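Local coordinates for protein alpha-1,3-glucanase (Streptomyces thermodiastaticus, PDB 7C7D) that probably hydrolyses alpha-1,3-glucan as a thermostable glycoside hydrolase of family GH87, with a calcium ion bound in its catalytic unit, at residues V569-G572 with G573-G577; T580-D584 with C585-P589. All coordinates share one frame; numbering follows the deposited sequence.

Interaction 1. Residues V569-G572 with G573-G577; sequences VTDG and GGNSG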
loop_
_atom_site.group_PDB
_atom_site.type_symbol
_atom_site.label_atom_id
_atom_site.label_comp_id
_atom_site.label_asym_id
_atom_site.label_seq_id
_atom_site.Cartn_x
_atom_site.Cartn_y
_atom_site.Cartn_z
ATOM N N VAL A 569 -31.042 -3.996 9.215
ATOM C CA VAL A 569 -30.194 -5.133 8.880
ATOM C C VAL A 569 -31.120 -6.275 8.478
ATOM O O VAL A 569 -31.855 -6.802 9.314
ATOM C CB VAL A 569 -29.334 -5.538 10.086
ATOM C CG1 VAL A 569 -28.519 -6.792 9.781
ATOM C CG2 VAL A 569 -28.444 -4.384 10.531
ATOM N N THR A 570 -31.092 -6.665 7.206
ATOM C CA THR A 570 -31.864 -7.820 6.761
ATOM C C THR A 570 -30.983 -9.059 6.817
ATOM O O THR A 570 -29.898 -9.098 6.224
ATOM C CB THR A 570 -32.456 -7.627 5.363
ATOM O OG1 THR A 570 -33.509 -6.659 5.424
ATOM C CG2 THR A 570 -33.033 -8.939 4.838
ATOM N N ASP A 571 -31.449 -10.061 7.547
ATOM C CA ASP A 571 -30.813 -11.369 7.600
ATOM C C ASP A 571 -31.282 -12.136 6.372
ATOM O O ASP A 571 -32.406 -12.638 6.324
ATOM C CB ASP A 571 -31.227 -12.058 8.895
ATOM C CG ASP A 571 -30.625 -13.443 9.059
ATOM O OD1 ASP A 571 -29.958 -13.949 8.136
ATOM O OD2 ASP A 571 -30.842 -14.036 10.139
ATOM N N GLY A 572 -30.426 -12.206 5.360
ATOM C CA GLY A 572 -30.753 -12.907 4.139
ATOM C C GLY A 572 -30.454 -14.390 4.157
ATOM O O GLY A 572 -30.600 -15.052 3.123
ATOM N N GLY A 573 -30.032 -14.930 5.294
ATOM C CA GLY A 573 -29.829 -16.352 5.436
ATOM C C GLY A 573 -28.363 -16.753 5.376
ATOM O O GLY A 573 -27.500 -16.032 4.869
ATOM N N GLY A 574 -28.085 -17.935 5.914
ATOM C CA GLY A 574 -26.759 -18.501 5.862
ATOM C C GLY A 574 -25.764 -17.889 6.815
ATOM O O GLY A 574 -24.575 -18.205 6.720
ATOM N N ASN A 575 -26.210 -17.042 7.740
ATOM C CA ASN A 575 -25.317 -16.388 8.683
ATOM C C ASN A 575 -25.206 -17.227 9.945
ATOM O O ASN A 575 -26.180 -17.851 10.374
ATOM C CB ASN A 575 -25.864 -15.005 9.042
ATOM C CG ASN A 575 -25.968 -14.087 7.837
ATOM O OD1 ASN A 575 -25.003 -13.907 7.092
ATOM N ND2 ASN A 575 -27.145 -13.497 7.641
ATOM N N SER A 576 -24.022 -17.235 10.552
ATOM C CA SER A 576 -23.858 -17.962 11.802
ATOM C C SER A 576 -22.755 -17.331 12.634
ATOM O O SER A 576 -21.809 -16.748 12.100
ATOM C CB SER A 576 -23.539 -19.445 11.569
ATOM O OG SER A 576 -22.288 -19.606 10.923
ATOM N N GLY A 577 -22.888 -17.457 13.953
ATOM C CA GLY A 577 -21.870 -17.016 14.878
ATOM C C GLY A 577 -21.949 -15.568 15.295
ATOM O O GLY A 577 -21.126 -15.131 16.113
HETATM O O HOH W 1 -28.925 -16.445 8.677
#
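Asn575 and Asp571 meet where the chain bends as it leaves strand 567-571, one carboxylate oxygen taking a bond from the side-chain amide nitrogen four residues on. From Asn575 the CB is directed at the preceding segment, and CG, anti to the carbonyl carbon with chi1 at -61°, comes to 4.0 Å from Asp571 OD1. The amide then divides its work: OD1 accepts from the backbone N of Val545, while ND2 donates to Asp571 OD1 at 2.9 Å and also to the carbonyl O of Phe542. That ND2 reaches Asp571 OD1 well above the carboxylate plane, 54° out of it. On the opposite face of the plane Gly573 N donates to the same Asp571 OD1 at 3.0 Å, from the anti side; this side-chain bond to the nitrogen two residues on is an Asx turn, in the last coil of the parallel beta-helix. An alanine in place of Asn575 is likely to leave Asp571 OD1 short of one donor and Val545 N and the Phe542 carbonyl without their side-chain partner, though backbone bonds to both residues would remain. A water gives a further bond to Asp571 OD1 (2.8 Å) and accepts from Asn575 N (2.9 Å), bridging the turn.

Interaction 2. Residues T580-D584 with C585-P589; sequences TTWSD and CSTWP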
loop_
_atom_site.group_PDB
_atom_site.type_symbol
_atom_site.label_atom_id
_atom_site.label_comp_id
_atom_site.label_asym_id
_atom_site.label_seq_id
_atom_site.Cartn_x
_atom_site.Cartn_y
_atom_site.Cartn_z
ATOM N N THR A 580 -26.233 -12.003 17.760
ATOM C CA THR A 580 -26.469 -11.190 18.938
ATOM C C THR A 580 -26.320 -9.719 18.584
ATOM O O THR A 580 -25.573 -9.352 17.672
ATOM C CB THR A 580 -25.495 -11.534 20.073
ATOM O OG1 THR A 580 -24.160 -11.199 19.672
ATOM C CG2 THR A 580 -25.584 -13.016 20.444
ATOM N N THR A 581 -27.035 -8.891 19.337
ATOM C CA THR A 581 -27.014 -7.446 19.200
ATOM C C THR A 581 -26.558 -6.837 20.519
ATOM O O THR A 581 -27.012 -7.248 21.595
ATOM C CB THR A 581 -28.404 -6.942 18.820
ATOM O OG1 THR A 581 -28.787 -7.528 17.570
ATOM C CG2 THR A 581 -28.412 -5.436 18.690
ATOM N N TRP A 582 -25.642 -5.878 20.435
ATOM C CA TRP A 582 -25.215 -5.131 21.609
ATOM C C TRP A 582 -26.416 -4.409 22.209
ATOM O O TRP A 582 -27.104 -3.657 21.514
ATOM C CB TRP A 582 -24.140 -4.133 21.176
ATOM C CG TRP A 582 -23.520 -3.381 22.296
ATOM C CD1 TRP A 582 -23.790 -2.096 22.659
ATOM C CD2 TRP A 582 -22.513 -3.852 23.203
ATOM N NE1 TRP A 582 -23.021 -1.737 23.733
ATOM C CE2 TRP A 582 -22.224 -2.794 24.086
ATOM C CE3 TRP A 582 -21.826 -5.062 23.353
ATOM C CZ2 TRP A 582 -21.283 -2.907 25.105
ATOM C CZ3 TRP A 582 -20.886 -5.171 24.369
ATOM C CH2 TRP A 582 -20.631 -4.101 25.235
ATOM N N SER A 583 -26.675 -4.646 23.500
ATOM C CA SER A 583 -27.949 -4.225 24.078
ATOM C C SER A 583 -28.039 -2.720 24.313
ATOM O O SER A 583 -29.146 -2.169 24.308
ATOM C CB SER A 583 -28.235 -4.970 25.384
ATOM O OG SER A 583 -28.211 -6.377 25.197
ATOM N N ASP A 584 -26.913 -2.041 24.535
ATOM C CA ASP A 584 -26.903 -0.679 25.080
ATOM C C ASP A 584 -26.210 0.275 24.111
ATOM O O ASP A 584 -24.978 0.332 24.060
ATOM C CB ASP A 584 -26.216 -0.672 26.443
ATOM C CG ASP A 584 -26.319 0.667 27.148
ATOM O OD1 ASP A 584 -26.838 1.634 26.549
ATOM O OD2 ASP A 584 -25.879 0.753 28.314
ATOM N N CYS A 585 -27.002 1.064 23.380
ATOM C CA CYS A 585 -26.434 2.009 22.423
ATOM C C CYS A 585 -25.705 3.168 23.090
ATOM O O CYS A 585 -24.948 3.872 22.413
ATOM C CB CYS A 585 -27.519 2.550 21.495
ATOM S SG CYS A 585 -27.835 1.500 20.068
ATOM N N SER A 586 -25.916 3.392 24.385
ATOM C CA SER A 586 -25.222 4.482 25.062
ATOM C C SER A 586 -23.805 4.114 25.484
ATOM O O SER A 586 -23.101 4.963 26.043
ATOM C CB SER A 586 -26.021 4.975 26.273
ATOM O OG SER A 586 -25.971 4.039 27.336
ATOM N N THR A 587 -23.374 2.882 25.242
ATOM C CA THR A 587 -22.025 2.442 25.553
ATOM C C THR A 587 -21.356 1.919 24.291
ATOM O O THR A 587 -21.997 1.687 23.261
ATOM C CB THR A 587 -22.028 1.348 26.628
ATOM O OG1 THR A 587 -22.657 0.171 26.107
ATOM C CG2 THR A 587 -22.767 1.820 27.875
ATOM N N TRP A 588 -20.056 1.725 24.385
ATOM C CA TRP A 588 -19.385 1.210 23.215
ATOM C C TRP A 588 -18.814 -0.171 23.484
ATOM O O TRP A 588 -18.245 -0.410 24.556
ATOM C CB TRP A 588 -18.261 2.149 22.774
ATOM C CG TRP A 588 -18.747 3.093 21.750
ATOM C CD1 TRP A 588 -19.342 4.300 21.963
ATOM C CD2 TRP A 588 -18.729 2.895 20.336
ATOM N NE1 TRP A 588 -19.684 4.875 20.765
ATOM C CE2 TRP A 588 -19.313 4.033 19.749
ATOM C CE3 TRP A 588 -18.264 1.871 19.507
ATOM C CZ2 TRP A 588 -19.444 4.175 18.372
ATOM C CZ3 TRP A 588 -18.396 2.013 18.142
ATOM C CH2 TRP A 588 -18.981 3.156 17.588
ATOM N N PRO A 589 -18.978 -1.099 22.545
ATOM C CA PRO A 589 -18.340 -2.412 22.687
ATOM C C PRO A 589 -16.833 -2.249 22.801
ATOM O O PRO A 589 -16.210 -1.513 22.033
ATOM C CB PRO A 589 -18.729 -3.138 21.394
ATOM C CG PRO A 589 -19.894 -2.383 20.842
ATOM C CD PRO A 589 -19.721 -0.966 21.281
#
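Trp582 lays one face of its indole on Pro589, and the chain between them bends through a type I beta turn from Asp584 to Thr587, on the loop that follows the last strand of the parallel beta-helix. The tight part is this face-on packing. Pro589 CG sits 3.8 Å from Trp582 CD2, and Pro589 CA makes a CH-pi contact with the six-membered ring of Trp582, 3.9 Å from its centroid and only 15° off the normal. The indole gets there because CG of Trp582 stands anti to the backbone N (chi1 -175°), which swings the ring toward the segment that follows the turn, where Pro589 lies over its face. Pro589 is buried, and Tyr556 meets both it and the Trp582 ring, so the packed side faces the body of the protein.

At the indole edge the interaction becomes polar. Trp582 NE1 donates to Thr587 OG1 at 3.1 Å, nearly in the ring plane, and adds a weak, strongly bent bond to Asp584 O at 2.9 Å. The turn itself is closed by Thr587 N donating to Asp584 O at 3.2 Å.

The outer side has no such packing: Cys585 and Ser586, at the central positions of the turn, are exposed, although the disulfide from Cys585 to Cys558 ties the bend back to the fold. Polar bonds shape this side, in an Asx turn: Asp584 OD1 accepts from Ser586 N at 2.9 Å and from Ser586 OG at 2.7 Å, both from the same face of the carboxylate. The hydroxyl approaches on the syn side, 25° out of the plane. The other carboxylate oxygen, Asp584 OD2, rests against a methyl group, 3.3 Å from Thr587 CG2.

In the fold
Read from the N-terminal side, strand 567-571 pairs in parallel with strand 538-550, and interaction 1 closes the turn that leaves it, with backbone bonds from Gly573 and Ser576 keeping the chain along that neighbour. Past residue 577 the loop runs on to interaction 2, where Thr580 and Trp582 make backbone hydrogen bonds with Ile555 of strand 553-557 before 584-587 turns the chain back toward Val530. The two contacts follow in series, neither nested nor crossing, their centres 19 Å apart. They shape the C-terminal tail locally, while bonds from the same residues hold it to the final coils, interaction 1 beside strand 538-550 and interaction 2 beside strand 553-557.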